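Local coordinates for protein catalase (Exiguobacterium oxidotolerans, PDB 2J2M) that breaks down hydrogen peroxide to water and oxygen as a tetrameric haem catalase, with a main channel leading to the iron, at residues N70-Q82 and F201-I213. Sequence-based numbering, arbitrary orientation.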
ATOM      1  N   ASN A  70     -25.065  -4.542 -37.386  1.00 16.56           N
ATOM      2  CA  ASN A  70     -24.476  -5.282 -38.490  1.00 15.32           C
ATOM      3  C   ASN A  70     -23.436  -6.263 -38.000  1.00 14.86           C
ATOM      4  O   ASN A  70     -22.455  -5.886 -37.340  1.00 14.66           O
ATOM      5  CB  ASN A  70     -23.808  -4.335 -39.498  1.00 15.15           C
ATOM      6  CG  ASN A  70     -24.775  -3.302 -40.074  1.00 16.60           C
ATOM      7  OD1 ASN A  70     -24.667  -2.118 -39.780  1.00 17.96           O
ATOM      8  ND2 ASN A  70     -25.722  -3.753 -40.895  1.00 15.89           N
ATOM      9  N   SER A  71     -23.658  -7.528 -38.342  1.00 14.57           N
ATOM     10  CA  SER A  71     -22.665  -8.589 -38.218  1.00 14.19           C
ATOM     11  C   SER A  71     -21.307  -8.169 -38.763  1.00 13.86           C
ATOM     12  O   SER A  71     -21.224  -7.473 -39.779  1.00 13.41           O
ATOM     13  CB  SER A  71     -23.132  -9.811 -38.980  1.00 13.57           C
ATOM     14  OG  SER A  71     -22.331 -10.896 -38.601  1.00 14.52           O
ATOM     15  N   MET A  72     -20.254  -8.584 -38.067  1.00 13.94           N
ATOM     16  CA  MET A  72     -18.877  -8.199 -38.391  1.00 14.39           C
ATOM     17  C   MET A  72     -18.040  -9.458 -38.622  1.00 14.88           C
ATOM     18  O   MET A  72     -16.794  -9.413 -38.647  1.00 14.58           O
ATOM     19  CB  MET A  72     -18.269  -7.337 -37.261  1.00 14.69           C
ATOM     20  CG  MET A  72     -18.834  -5.919 -37.128  1.00 15.90           C
ATOM     21  SD  MET A  72     -18.354  -4.867 -38.534  1.00 19.25           S
ATOM     22  CE  MET A  72     -19.964  -4.545 -39.262  1.00 19.25           C
ATOM     23  N   LYS A  73     -18.737 -10.581 -38.818  1.00 15.23           N
ATOM     24  CA  LYS A  73     -18.087 -11.878 -38.972  1.00 15.91           C
ATOM     25  C   LYS A  73     -17.084 -11.944 -40.138  1.00 14.26           C
ATOM     26  O   LYS A  73     -16.134 -12.703 -40.081  1.00 14.26           O
ATOM     27  CB  LYS A  73     -19.131 -13.006 -39.074  1.00 16.40           C
ATOM     28  CG  LYS A  73     -19.935 -13.035 -40.362  1.00 17.98           C
ATOM     29  CD  LYS A  73     -20.688 -14.381 -40.507  1.00 19.22           C
ATOM     30  CE  LYS A  73     -22.136 -14.176 -41.046  1.00 24.32           C
ATOM     31  NZ  LYS A  73     -22.337 -12.837 -41.723  1.00 25.47           N
ATOM     32  N   LYS A  74     -17.333 -11.168 -41.185  1.00 13.17           N
ATOM     33  CA  LYS A  74     -16.400 -10.942 -42.292  1.00 12.46           C
ATOM     34  C   LYS A  74     -14.998 -10.571 -41.780  1.00 11.97           C
ATOM     35  O   LYS A  74     -13.992 -11.072 -42.287  1.00 12.36           O
ATOM     36  CB  LYS A  74     -16.956  -9.808 -43.155  1.00 11.91           C
ATOM     37  CG  LYS A  74     -16.222  -9.482 -44.465  1.00 12.49           C
ATOM     38  CD  LYS A  74     -17.025  -8.387 -45.248  1.00 12.34           C
ATOM     39  CE  LYS A  74     -16.142  -7.551 -46.131  1.00 12.32           C
ATOM     40  NZ  LYS A  74     -16.859  -6.592 -47.011  1.00 10.34           N
ATOM     41  N   TYR A  75     -14.962  -9.742 -40.743  1.00 11.30           N
ATOM     42  CA  TYR A  75     -13.731  -9.151 -40.190  1.00 11.07           C
ATOM     43  C   TYR A  75     -13.250  -9.719 -38.840  1.00 11.15           C
ATOM     44  O   TYR A  75     -12.059  -9.701 -38.551  1.00 11.46           O
ATOM     45  CB  TYR A  75     -13.923  -7.637 -40.018  1.00 10.03           C
ATOM     46  CG  TYR A  75     -14.222  -6.859 -41.270  1.00  9.25           C
ATOM     47  CD1 TYR A  75     -15.305  -6.003 -41.321  1.00  9.41           C
ATOM     48  CD2 TYR A  75     -13.405  -6.965 -42.410  1.00 10.27           C
ATOM     49  CE1 TYR A  75     -15.573  -5.251 -42.459  1.00  8.76           C
ATOM     50  CE2 TYR A  75     -13.677  -6.231 -43.564  1.00  9.07           C
ATOM     51  CZ  TYR A  75     -14.760  -5.376 -43.580  1.00  8.61           C
ATOM     52  OH  TYR A  75     -15.040  -4.624 -44.698  1.00  7.70           O
ATOM     53  N   THR A  76     -14.174 -10.153 -37.994  1.00 10.87           N
ATOM     54  CA  THR A  76     -13.792 -10.652 -36.702  1.00 11.57           C
ATOM     55  C   THR A  76     -14.678 -11.793 -36.259  1.00 12.11           C
ATOM     56  O   THR A  76     -15.869 -11.839 -36.577  1.00 11.54           O
ATOM     57  CB  THR A  76     -13.746  -9.550 -35.564  1.00 11.96           C
ATOM     58  OG1 THR A  76     -13.263 -10.146 -34.341  1.00 10.59           O
ATOM     59  CG2 THR A  76     -15.124  -8.934 -35.301  1.00  9.73           C
ATOM     60  N   LYS A  77     -14.066 -12.688 -35.498  1.00 12.69           N
ATOM     61  CA  LYS A  77     -14.757 -13.813 -34.904  1.00 14.01           C
ATOM     62  C   LYS A  77     -15.083 -13.493 -33.450  1.00 14.14           C
ATOM     63  O   LYS A  77     -15.328 -14.411 -32.666  1.00 15.50           O
ATOM     64  CB  LYS A  77     -13.914 -15.089 -34.990  1.00 13.28           C
ATOM     65  CG  LYS A  77     -12.520 -14.923 -34.414  1.00 15.54           C
ATOM     66  CD  LYS A  77     -11.891 -16.266 -34.014  1.00 17.60           C
ATOM     67  CE  LYS A  77     -10.449 -16.077 -33.647  1.00 18.24           C
ATOM     68  NZ  LYS A  77      -9.836 -17.403 -33.462  1.00 20.08           N
ATOM     69  N   ALA A  78     -15.071 -12.205 -33.093  1.00 14.02           N
ATOM     70  CA  ALA A  78     -15.503 -11.768 -31.772  1.00 13.82           C
ATOM     71  C   ALA A  78     -16.930 -12.228 -31.572  1.00 14.20           C
ATOM     72  O   ALA A  78     -17.807 -11.880 -32.382  1.00 14.44           O
ATOM     73  CB  ALA A  78     -15.417 -10.266 -31.648  1.00 13.43           C
ATOM     74  N   ALA A  79     -17.148 -13.014 -30.507  1.00 14.03           N
ATOM     75  CA  ALA A  79     -18.460 -13.622 -30.197  1.00 13.96           C
ATOM     76  C   ALA A  79     -19.626 -12.643 -30.206  1.00 14.03           C
ATOM     77  O   ALA A  79     -20.662 -12.914 -30.837  1.00 14.46           O
ATOM     78  CB  ALA A  79     -18.418 -14.354 -28.868  1.00 13.62           C
ATOM     79  N   PHE A  80     -19.470 -11.499 -29.536  1.00 13.45           N
ATOM     80  CA  PHE A  80     -20.595 -10.577 -29.430  1.00 13.22           C
ATOM     81  C   PHE A  80     -20.978  -9.915 -30.761  1.00 12.77           C
ATOM     82  O   PHE A  80     -22.082  -9.406 -30.907  1.00 11.57           O
ATOM     83  CB  PHE A  80     -20.401  -9.557 -28.296  1.00 13.16           C
ATOM     84  CG  PHE A  80     -19.541  -8.365 -28.661  1.00 13.95           C
ATOM     85  CD1 PHE A  80     -18.135  -8.438 -28.589  1.00 12.60           C
ATOM     86  CD2 PHE A  80     -20.134  -7.158 -29.033  1.00 11.68           C
ATOM     87  CE1 PHE A  80     -17.346  -7.325 -28.895  1.00 11.57           C
ATOM     88  CE2 PHE A  80     -19.359  -6.048 -29.333  1.00 11.03           C
ATOM     89  CZ  PHE A  80     -17.963  -6.132 -29.273  1.00 12.18           C
ATOM     90  N   LEU A  81     -20.073  -9.960 -31.734  1.00 12.87           N
ATOM     91  CA  LEU A  81     -20.279  -9.245 -32.996  1.00 13.38           C
ATOM     92  C   LEU A  81     -20.743 -10.126 -34.150  1.00 13.85           C
ATOM     93  O   LEU A  81     -20.813  -9.664 -35.290  1.00 14.22           O
ATOM     94  CB  LEU A  81     -18.994  -8.506 -33.376  1.00 13.65           C
ATOM     95  CG  LEU A  81     -18.757  -6.986 -33.409  1.00 14.03           C
ATOM     96  CD1 LEU A  81     -19.755  -6.144 -32.605  1.00 10.95           C
ATOM     97  CD2 LEU A  81     -17.285  -6.668 -33.050  1.00 13.19           C
ATOM     98  N   GLN A  82     -21.053 -11.389 -33.858  1.00 14.40           N
ATOM     99  CA  GLN A  82     -21.498 -12.350 -34.887  1.00 15.09           C
ATOM    100  C   GLN A  82     -22.909 -12.089 -35.460  1.00 16.15           C
ATOM    101  O   GLN A  82     -23.114 -12.211 -36.672  1.00 15.67           O
ATOM    102  CB  GLN A  82     -21.371 -13.803 -34.388  1.00 14.68           C
ATOM    103  CG  GLN A  82     -19.923 -14.233 -34.102  1.00 13.42           C
ATOM    104  CD  GLN A  82     -18.977 -13.791 -35.216  1.00 14.28           C
ATOM    105  OE1 GLN A  82     -19.038 -14.312 -36.327  1.00 15.50           O
ATOM    106  NE2 GLN A  82     -18.102 -12.830 -34.921  1.00 11.65           N
ATOM    107  N   PHE A 201      -6.205  -1.279 -34.644  1.00  6.59           N
ATOM    108  CA  PHE A 201      -6.102  -2.585 -34.004  1.00  6.60           C
ATOM    109  C   PHE A 201      -6.167  -3.644 -35.088  1.00  6.96           C
ATOM    110  O   PHE A 201      -6.251  -3.316 -36.304  1.00  6.87           O
ATOM    111  CB  PHE A 201      -7.240  -2.781 -32.993  1.00  6.79           C
ATOM    112  CG  PHE A 201      -7.090  -1.949 -31.761  1.00  6.66           C
ATOM    113  CD1 PHE A 201      -6.579  -2.494 -30.602  1.00  7.79           C
ATOM    114  CD2 PHE A 201      -7.409  -0.594 -31.771  1.00  8.12           C
ATOM    115  CE1 PHE A 201      -6.410  -1.715 -29.459  1.00  4.64           C
ATOM    116  CE2 PHE A 201      -7.235   0.179 -30.629  1.00  6.33           C
ATOM    117  CZ  PHE A 201      -6.733  -0.397 -29.482  1.00  5.39           C
ATOM    118  N   LYS A 202      -6.095  -4.908 -34.665  1.00  7.27           N
ATOM    119  CA  LYS A 202      -6.251  -6.026 -35.587  1.00  7.90           C
ATOM    120  C   LYS A 202      -7.523  -6.789 -35.247  1.00  8.86           C
ATOM    121  O   LYS A 202      -7.787  -7.108 -34.078  1.00  9.55           O
ATOM    122  CB  LYS A 202      -5.047  -6.969 -35.514  1.00  7.99           C
ATOM    123  CG  LYS A 202      -3.778  -6.421 -36.162  1.00  8.33           C
ATOM    124  CD  LYS A 202      -2.557  -7.275 -35.814  1.00  7.34           C
ATOM    125  CE  LYS A 202      -1.424  -6.998 -36.814  1.00  8.99           C
ATOM    126  NZ  LYS A 202      -0.237  -7.888 -36.711  1.00  5.87           N
ATOM    127  N   TRP A 203      -8.317  -7.074 -36.272  1.00  9.09           N
ATOM    128  CA  TRP A 203      -9.430  -7.991 -36.133  1.00  8.89           C
ATOM    129  C   TRP A 203      -9.116  -9.180 -37.028  1.00  9.97           C
ATOM    130  O   TRP A 203      -8.695  -9.010 -38.191  1.00 11.01           O
ATOM    131  CB  TRP A 203     -10.714  -7.316 -36.567  1.00  7.99           C
ATOM    132  CG  TRP A 203     -11.331  -6.376 -35.548  1.00  7.66           C
ATOM    133  CD1 TRP A 203     -10.789  -5.957 -34.356  1.00  7.20           C
ATOM    134  CD2 TRP A 203     -12.604  -5.722 -35.659  1.00  7.05           C
ATOM    135  NE1 TRP A 203     -11.649  -5.103 -33.718  1.00  7.26           N
ATOM    136  CE2 TRP A 203     -12.774  -4.942 -34.490  1.00  7.88           C
ATOM    137  CE3 TRP A 203     -13.633  -5.749 -36.618  1.00  2.13           C
ATOM    138  CZ2 TRP A 203     -13.940  -4.183 -34.254  1.00  7.78           C
ATOM    139  CZ3 TRP A 203     -14.768  -4.981 -36.397  1.00  6.29           C
ATOM    140  CH2 TRP A 203     -14.914  -4.203 -35.226  1.00  6.62           C
ATOM    141  N   VAL A 204      -9.280 -10.374 -36.466  1.00 10.60           N
ATOM    142  CA  VAL A 204      -9.008 -11.633 -37.132  1.00 10.64           C
ATOM    143  C   VAL A 204     -10.344 -12.371 -37.210  1.00 11.50           C
ATOM    144  O   VAL A 204     -11.063 -12.439 -36.198  1.00 11.13           O
ATOM    145  CB  VAL A 204      -8.034 -12.480 -36.291  1.00 10.89           C
ATOM    146  CG1 VAL A 204      -7.658 -13.767 -37.012  1.00  9.13           C
ATOM    147  CG2 VAL A 204      -6.774 -11.674 -35.919  1.00 10.43           C
ATOM    148  N   ASN A 205     -10.692 -12.903 -38.392  1.00 12.23           N
ATOM    149  CA  ASN A 205     -11.921 -13.712 -38.524  1.00 12.86           C
ATOM    150  C   ASN A 205     -11.693 -15.193 -38.273  1.00 13.69           C
ATOM    151  O   ASN A 205     -10.572 -15.615 -37.907  1.00 13.19           O
ATOM    152  CB  ASN A 205     -12.703 -13.455 -39.842  1.00 12.73           C
ATOM    153  CG  ASN A 205     -11.917 -13.840 -41.091  1.00 11.74           C
ATOM    154  OD1 ASN A 205     -11.072 -14.739 -41.073  1.00  9.44           O
ATOM    155  ND2 ASN A 205     -12.185 -13.138 -42.175  1.00 11.30           N
ATOM    156  N   ALA A 206     -12.769 -15.969 -38.460  1.00 14.87           N
ATOM    157  CA  ALA A 206     -12.807 -17.385 -38.104  1.00 15.82           C
ATOM    158  C   ALA A 206     -11.815 -18.201 -38.916  1.00 16.91           C
ATOM    159  O   ALA A 206     -11.398 -19.283 -38.496  1.00 17.65           O
ATOM    160  CB  ALA A 206     -14.198 -17.936 -38.276  1.00 16.07           C
ATOM    161  N   HIS A 207     -11.424 -17.675 -40.073  1.00 17.68           N
ATOM    162  CA  HIS A 207     -10.416 -18.334 -40.891  1.00 18.62           C
ATOM    163  C   HIS A 207      -8.997 -17.795 -40.697  1.00 18.02           C
ATOM    164  O   HIS A 207      -8.050 -18.286 -41.315  1.00 18.43           O
ATOM    165  CB  HIS A 207     -10.841 -18.378 -42.362  1.00 19.10           C
ATOM    166  CG  HIS A 207     -11.374 -19.716 -42.768  1.00 23.65           C
ATOM    167  ND1 HIS A 207     -12.681 -20.101 -42.536  1.00 27.37           N
ATOM    168  CD2 HIS A 207     -10.759 -20.784 -43.340  1.00 27.31           C
ATOM    169  CE1 HIS A 207     -12.854 -21.343 -42.967  1.00 29.77           C
ATOM    170  NE2 HIS A 207     -11.703 -21.782 -43.453  1.00 28.98           N
ATOM    171  N   GLY A 208      -8.838 -16.813 -39.820  1.00 17.26           N
ATOM    172  CA  GLY A 208      -7.506 -16.305 -39.521  1.00 16.26           C
ATOM    173  C   GLY A 208      -6.993 -15.229 -40.464  1.00 15.37           C
ATOM    174  O   GLY A 208      -5.802 -14.942 -40.481  1.00 15.55           O
ATOM    175  N   ASN A 209      -7.890 -14.636 -41.251  1.00 14.50           N
ATOM    176  CA  ASN A 209      -7.563 -13.422 -41.983  1.00 13.23           C
ATOM    177  C   ASN A 209      -7.587 -12.215 -41.061  1.00 12.49           C
ATOM    178  O   ASN A 209      -8.603 -11.942 -40.395  1.00 11.91           O
ATOM    179  CB  ASN A 209      -8.552 -13.165 -43.128  1.00 13.08           C
ATOM    180  CG  ASN A 209      -8.084 -12.052 -44.048  1.00 13.07           C
ATOM    181  OD1 ASN A 209      -6.949 -12.080 -44.527  1.00 11.59           O
ATOM    182  ND2 ASN A 209      -8.939 -11.059 -44.280  1.00 11.66           N
ATOM    183  N   THR A 210      -6.491 -11.469 -41.040  1.00 11.51           N
ATOM    184  CA  THR A 210      -6.471 -10.254 -40.209  1.00 10.64           C
ATOM    185  C   THR A 210      -6.563  -8.970 -41.016  1.00 10.18           C
ATOM    186  O   THR A 210      -5.941  -8.855 -42.047  1.00  9.72           O
ATOM    187  CB  THR A 210      -5.363 -10.267 -39.074  1.00 10.52           C
ATOM    188  OG1 THR A 210      -4.836  -8.957 -38.852  1.00  8.78           O
ATOM    189  CG2 THR A 210      -4.241 -11.222 -39.389  1.00 10.72           C
ATOM    190  N   VAL A 211      -7.411  -8.041 -40.571  1.00 10.26           N
ATOM    191  CA  VAL A 211      -7.419  -6.675 -41.117  1.00 10.63           C
ATOM    192  C   VAL A 211      -7.057  -5.663 -40.017  1.00 10.78           C
ATOM    193  O   VAL A 211      -7.279  -5.931 -38.827  1.00 11.80           O
ATOM    194  CB  VAL A 211      -8.808  -6.296 -41.755  1.00 10.70           C
ATOM    195  CG1 VAL A 211      -9.092  -7.126 -43.021  1.00  9.62           C
ATOM    196  CG2 VAL A 211      -9.960  -6.479 -40.734  1.00 10.23           C
ATOM    197  N   TYR A 212      -6.505  -4.519 -40.416  1.00 10.97           N
ATOM    198  CA  TYR A 212      -6.369  -3.348 -39.538  1.00 11.01           C
ATOM    199  C   TYR A 212      -7.658  -2.541 -39.440  1.00 10.68           C
ATOM    200  O   TYR A 212      -8.283  -2.209 -40.449  1.00  9.55           O
ATOM    201  CB  TYR A 212      -5.255  -2.405 -40.018  1.00 11.55           C
ATOM    202  CG  TYR A 212      -3.856  -2.955 -39.835  1.00 12.29           C
ATOM    203  CD1 TYR A 212      -3.266  -3.006 -38.561  1.00 10.84           C
ATOM    204  CD2 TYR A 212      -3.125  -3.411 -40.929  1.00 10.78           C
ATOM    205  CE1 TYR A 212      -1.989  -3.495 -38.383  1.00 11.70           C
ATOM    206  CE2 TYR A 212      -1.835  -3.917 -40.766  1.00 13.45           C
ATOM    207  CZ  TYR A 212      -1.276  -3.956 -39.483  1.00 13.67           C
ATOM    208  OH  TYR A 212      -0.007  -4.445 -39.312  1.00 14.22           O
ATOM    209  N   ILE A 213      -8.024  -2.187 -38.211  1.00 10.63           N
ATOM    210  CA  ILE A 213      -9.279  -1.475 -37.992  1.00 10.58           C
ATOM    211  C   ILE A 213      -9.080  -0.253 -37.097  1.00 10.49           C
ATOM    212  O   ILE A 213      -8.242  -0.268 -36.191  1.00 10.25           O
ATOM    213  CB  ILE A 213     -10.391  -2.408 -37.402  1.00 10.00           C
ATOM    214  CG1 ILE A 213     -10.097  -2.738 -35.935  1.00  9.85           C
ATOM    215  CG2 ILE A 213     -10.538  -3.696 -38.229  1.00  9.27           C
ATOM    216  CD1 ILE A 213     -10.854  -1.875 -34.964  1.00  9.46           C
TER
HETATM  217  O   HOH W   1     -15.356 -14.568 -38.459  1.00  4.73           O
HETATM  218  O   HOH W   2     -11.146 -10.461 -43.491  1.00 11.05           O
HETATM  219  O   HOH W   3     -10.593 -10.013 -40.767  1.00 12.59           O
HETATM  220  O   HOH W   4      -8.889 -17.295 -36.024  1.00 14.84           O
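Trp-203 lies against four side chains of segment 70-82, and here the packing is tight. Thr-76 sets its CG2 over one face of the indole, a CH-pi contact 4.2 Å from the centroid of the six-membered ring; on the opposite face lies CG1 of Ile-213, so the ring is sandwiched. Tyr-75 CB meets the ring edge in plane, 3.9 Å from CE3 of Trp-203. Met-72 SD also comes to that edge, at CZ3, while Leu-81 CD2 approaches CH2. The chi1 of Thr-76 (-176°) turns OG1 away from its own backbone N and puts the methyl on the indole; the hydroxyl bonds to Gly-323 O and, in an ST turn, accepts from Ala-78 N. Strands 201-204 and 210-219 form a beta hairpin of the antiparallel catalase barrel, closed by a type I turn from Asn-205 to Gly-208, and the loop linking strands 59-68 and 87-95 folds against it. Lys-77 N donates to Val-204 O (3.1 Å). At the turn, ND2 of Asn-205 gives an almost straight bond to Lys-74 O (2.7 Å, 172°), which lies in the amide plane, while OD1 takes His-207 N and Asn-209 N from opposite faces, the former making an Asx turn. Replacing Asn-205 by alanine would remove the whole carboxamide, and is likely to cost Lys-74 O this donor and leave the amides of His-207 and Asn-209 without their shared acceptor, loosening the turn. Toward solvent, waters link the two backbones and the Lys-77 ammonium: one joins Lys-73 O to Ala-206 N, and another accepts from Lys-77 NZ and donates to Asn-205 O.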